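Local coordinates for chitinase (Thermococcus chitonophagus, PDB 5XSW), which probably hydrolyses chitin as an endochitinase, this chain being a large C-terminal piece of the protein that carries a glycan-binding pocket, at residues Y26-W31 and H468-T473. Numbering follows the deposited sequence.
With GOL (glycerol), chain J.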
loop_
_atom_site.group_PDB
_atom_site.type_symbol
_atom_site.label_atom_id
_atom_site.label_comp_id
_atom_site.label_asym_id
_atom_site.label_seq_id
_atom_site.Cartn_x
_atom_site.Cartn_y
_atom_site.Cartn_z
ATOM N N TYR A 26 5.438 23.473 -3.583
ATOM C CA TYR A 26 5.769 22.671 -2.410
ATOM C C TYR A 26 6.466 23.501 -1.361
ATOM O O TYR A 26 7.445 24.181 -1.651
ATOM C CB TYR A 26 6.673 21.473 -2.785
ATOM C CG TYR A 26 7.193 20.779 -1.558
ATOM C CD1 TYR A 26 6.329 20.032 -0.763
ATOM C CD2 TYR A 26 8.515 20.895 -1.167
ATOM C CE1 TYR A 26 6.776 19.412 0.396
ATOM C CE2 TYR A 26 8.974 20.275 0.001
ATOM C CZ TYR A 26 8.082 19.541 0.770
ATOM O OH TYR A 26 8.467 18.934 1.932
ATOM N N VAL A 27 5.979 23.439 -0.122
ATOM C CA VAL A 27 6.786 23.881 1.008
ATOM C C VAL A 27 6.618 22.827 2.133
ATOM O O VAL A 27 5.587 22.145 2.202
ATOM C CB VAL A 27 6.388 25.320 1.537
ATOM C CG1 VAL A 27 6.198 26.298 0.389
ATOM C CG2 VAL A 27 5.181 25.279 2.391
ATOM N N TRP A 28 7.637 22.694 2.963
ATOM C CA TRP A 28 7.711 21.721 4.041
ATOM C C TRP A 28 6.474 21.757 4.895
ATOM O O TRP A 28 6.082 22.828 5.367
ATOM C CB TRP A 28 8.925 21.991 4.894
ATOM C CG TRP A 28 8.958 21.125 6.109
ATOM C CD1 TRP A 28 8.611 21.478 7.390
ATOM C CD2 TRP A 28 9.424 19.757 6.170
ATOM N NE1 TRP A 28 8.791 20.402 8.240
ATOM C CE2 TRP A 28 9.319 19.345 7.527
ATOM C CE3 TRP A 28 9.930 18.851 5.208
ATOM C CZ2 TRP A 28 9.666 18.058 7.949
ATOM C CZ3 TRP A 28 10.290 17.560 5.628
ATOM C CH2 TRP A 28 10.179 17.181 6.994
ATOM N N ASN A 29 5.811 20.601 5.004
ATOM C CA ASN A 29 4.638 20.415 5.856
ATOM C C ASN A 29 3.406 21.138 5.337
ATOM O O ASN A 29 2.382 21.127 5.968
ATOM C CB ASN A 29 4.924 20.884 7.289
ATOM C CG ASN A 29 4.314 19.957 8.332
ATOM O OD1 ASN A 29 3.912 18.841 8.013
ATOM N ND2 ASN A 29 4.287 20.400 9.598
ATOM N N GLY A 30 3.495 21.747 4.169
ATOM C CA GLY A 30 2.349 22.470 3.647
ATOM C C GLY A 30 1.949 22.065 2.244
ATOM O O GLY A 30 1.343 22.860 1.508
ATOM N N TRP A 31 2.255 20.823 1.859
ATOM C CA TRP A 31 1.946 20.388 0.493
ATOM C C TRP A 31 0.472 20.065 0.405
ATOM O O TRP A 31 -0.187 20.249 -0.635
ATOM C CB TRP A 31 2.816 19.176 0.111
ATOM C CG TRP A 31 2.529 18.586 -1.249
ATOM C CD1 TRP A 31 3.053 18.995 -2.458
ATOM C CD2 TRP A 31 1.652 17.480 -1.544
ATOM N NE1 TRP A 31 2.534 18.219 -3.474
ATOM C CE2 TRP A 31 1.682 17.285 -2.941
ATOM C CE3 TRP A 31 0.826 16.659 -0.767
ATOM C CZ2 TRP A 31 0.946 16.293 -3.566
ATOM C CZ3 TRP A 31 0.077 15.680 -1.397
ATOM C CH2 TRP A 31 0.145 15.512 -2.793
ATOM N N HIS A 468 10.577 19.080 12.725
ATOM C CA HIS A 468 11.333 18.061 12.004
ATOM C C HIS A 468 10.472 16.874 11.590
ATOM O O HIS A 468 10.742 16.249 10.581
ATOM C CB HIS A 468 12.494 17.575 12.849
ATOM C CG HIS A 468 13.525 18.626 13.108
ATOM N ND1 HIS A 468 13.760 19.674 12.237
ATOM C CD2 HIS A 468 14.382 18.793 14.144
ATOM C CE1 HIS A 468 14.729 20.429 12.721
ATOM N NE2 HIS A 468 15.123 19.915 13.877
ATOM N N ILE A 469 9.447 16.559 12.377
ATOM C CA ILE A 469 8.498 15.494 12.011
ATOM C C ILE A 469 7.272 16.100 11.360
ATOM O O ILE A 469 6.528 16.855 12.010
ATOM C CB ILE A 469 8.116 14.666 13.255
ATOM C CG1 ILE A 469 9.397 14.127 13.910
ATOM C CG2 ILE A 469 7.072 13.565 12.911
ATOM C CD1 ILE A 469 9.135 13.364 15.231
ATOM N N PRO A 470 7.055 15.809 10.060
ATOM C CA PRO A 470 5.934 16.409 9.334
ATOM C C PRO A 470 4.650 15.649 9.639
ATOM O O PRO A 470 4.742 14.494 10.081
ATOM C CB PRO A 470 6.356 16.263 7.845
ATOM C CG PRO A 470 7.129 14.959 7.841
ATOM C CD PRO A 470 7.867 14.908 9.199
ATOM N N ARG A 471 3.487 16.256 9.422
ATOM C CA ARG A 471 2.224 15.515 9.519
ATOM C C ARG A 471 2.054 14.545 8.332
ATOM O O ARG A 471 2.393 14.908 7.199
ATOM C CB ARG A 471 1.016 16.460 9.522
ATOM C CG ARG A 471 1.075 17.560 10.622
ATOM C CD ARG A 471 -0.223 18.433 10.586
ATOM N NE ARG A 471 -0.023 19.336 9.487
ATOM C CZ ARG A 471 0.639 20.474 9.579
ATOM N NH1 ARG A 471 1.056 20.910 10.756
ATOM N NH2 ARG A 471 0.850 21.186 8.495
ATOM N N PRO A 472 1.529 13.343 8.599
ATOM C CA PRO A 472 0.980 12.516 7.518
ATOM C C PRO A 472 -0.150 13.301 6.883
ATOM O O PRO A 472 -0.889 14.018 7.591
ATOM C CB PRO A 472 0.445 11.259 8.236
ATOM C CG PRO A 472 0.192 11.761 9.715
ATOM C CD PRO A 472 1.259 12.787 9.941
ATOM N N THR A 473 -0.306 13.195 5.567
ATOM C CA THR A 473 -1.287 14.044 4.900
ATOM C C THR A 473 -1.662 13.490 3.518
ATOM O O THR A 473 -1.146 12.430 3.132
ATOM C CB THR A 473 -0.729 15.510 4.788
ATOM O OG1 THR A 473 -1.764 16.398 4.349
ATOM C CG2 THR A 473 0.472 15.584 3.846
HETATM C C1 GOL J . 2.989 24.418 9.304
HETATM O O1 GOL J . 2.188 23.697 8.375
HETATM C C2 GOL J . 3.532 23.462 10.340
HETATM O O2 GOL J . 4.856 23.158 9.951
HETATM C C3 GOL J . 3.554 24.157 11.696
HETATM O O3 GOL J . 3.600 23.221 12.778
HETATM O O HOH W 1 2.214 17.440 6.255
HETATM O O HOH W 2 4.110 18.415 11.821
#
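The side-chain amide of N29 joins the two loops through its carbonyl oxygen: R471 N donates to N29 OD1 at 3.0 Å, somewhat bent at the hydrogen and coming from 17° off the carbonyl plane. Two waters extend this link. One lies 2.8 Å from N29 OD1 and 2.7 Å from R471 O and can donate to either, while the other accepts from N29 ND2 and donates to I469 O. N29 stands third in a type II turn from V27 to G30, closed by a G30 N to V27 O hydrogen bond.

The R471 guanidinium stacks on the N29 amide, the planes 19° apart, with ND2 near the rim of one face; the bend at chi3 (-79°) folds the arginine back there. A glycerol, probably from the crystallisation liquor, accepts from both groups: N29 ND2 reaches its O2 and R471 NH2 its O1, each at 2.8 Å. With an alanine at this position, R471 N is likely to lose its side-chain acceptor and the guanidinium the amide stacked on it, leaving it freer to turn.

Apolar contact comes from W28, which meets P470 at a slant, CZ2 to CB 3.8 Å; H468 O sits at the ring edge, 3.4 Å from W28 CZ2, and NE1 hydrogen-bonds to P467 O.

R471 also makes a cation-pi contact with Y104. The contact ties the loop between strands 12-21 and 32-41 to that between helices 449-461 and 475-482, with I469 and P472 touching helix 288-311.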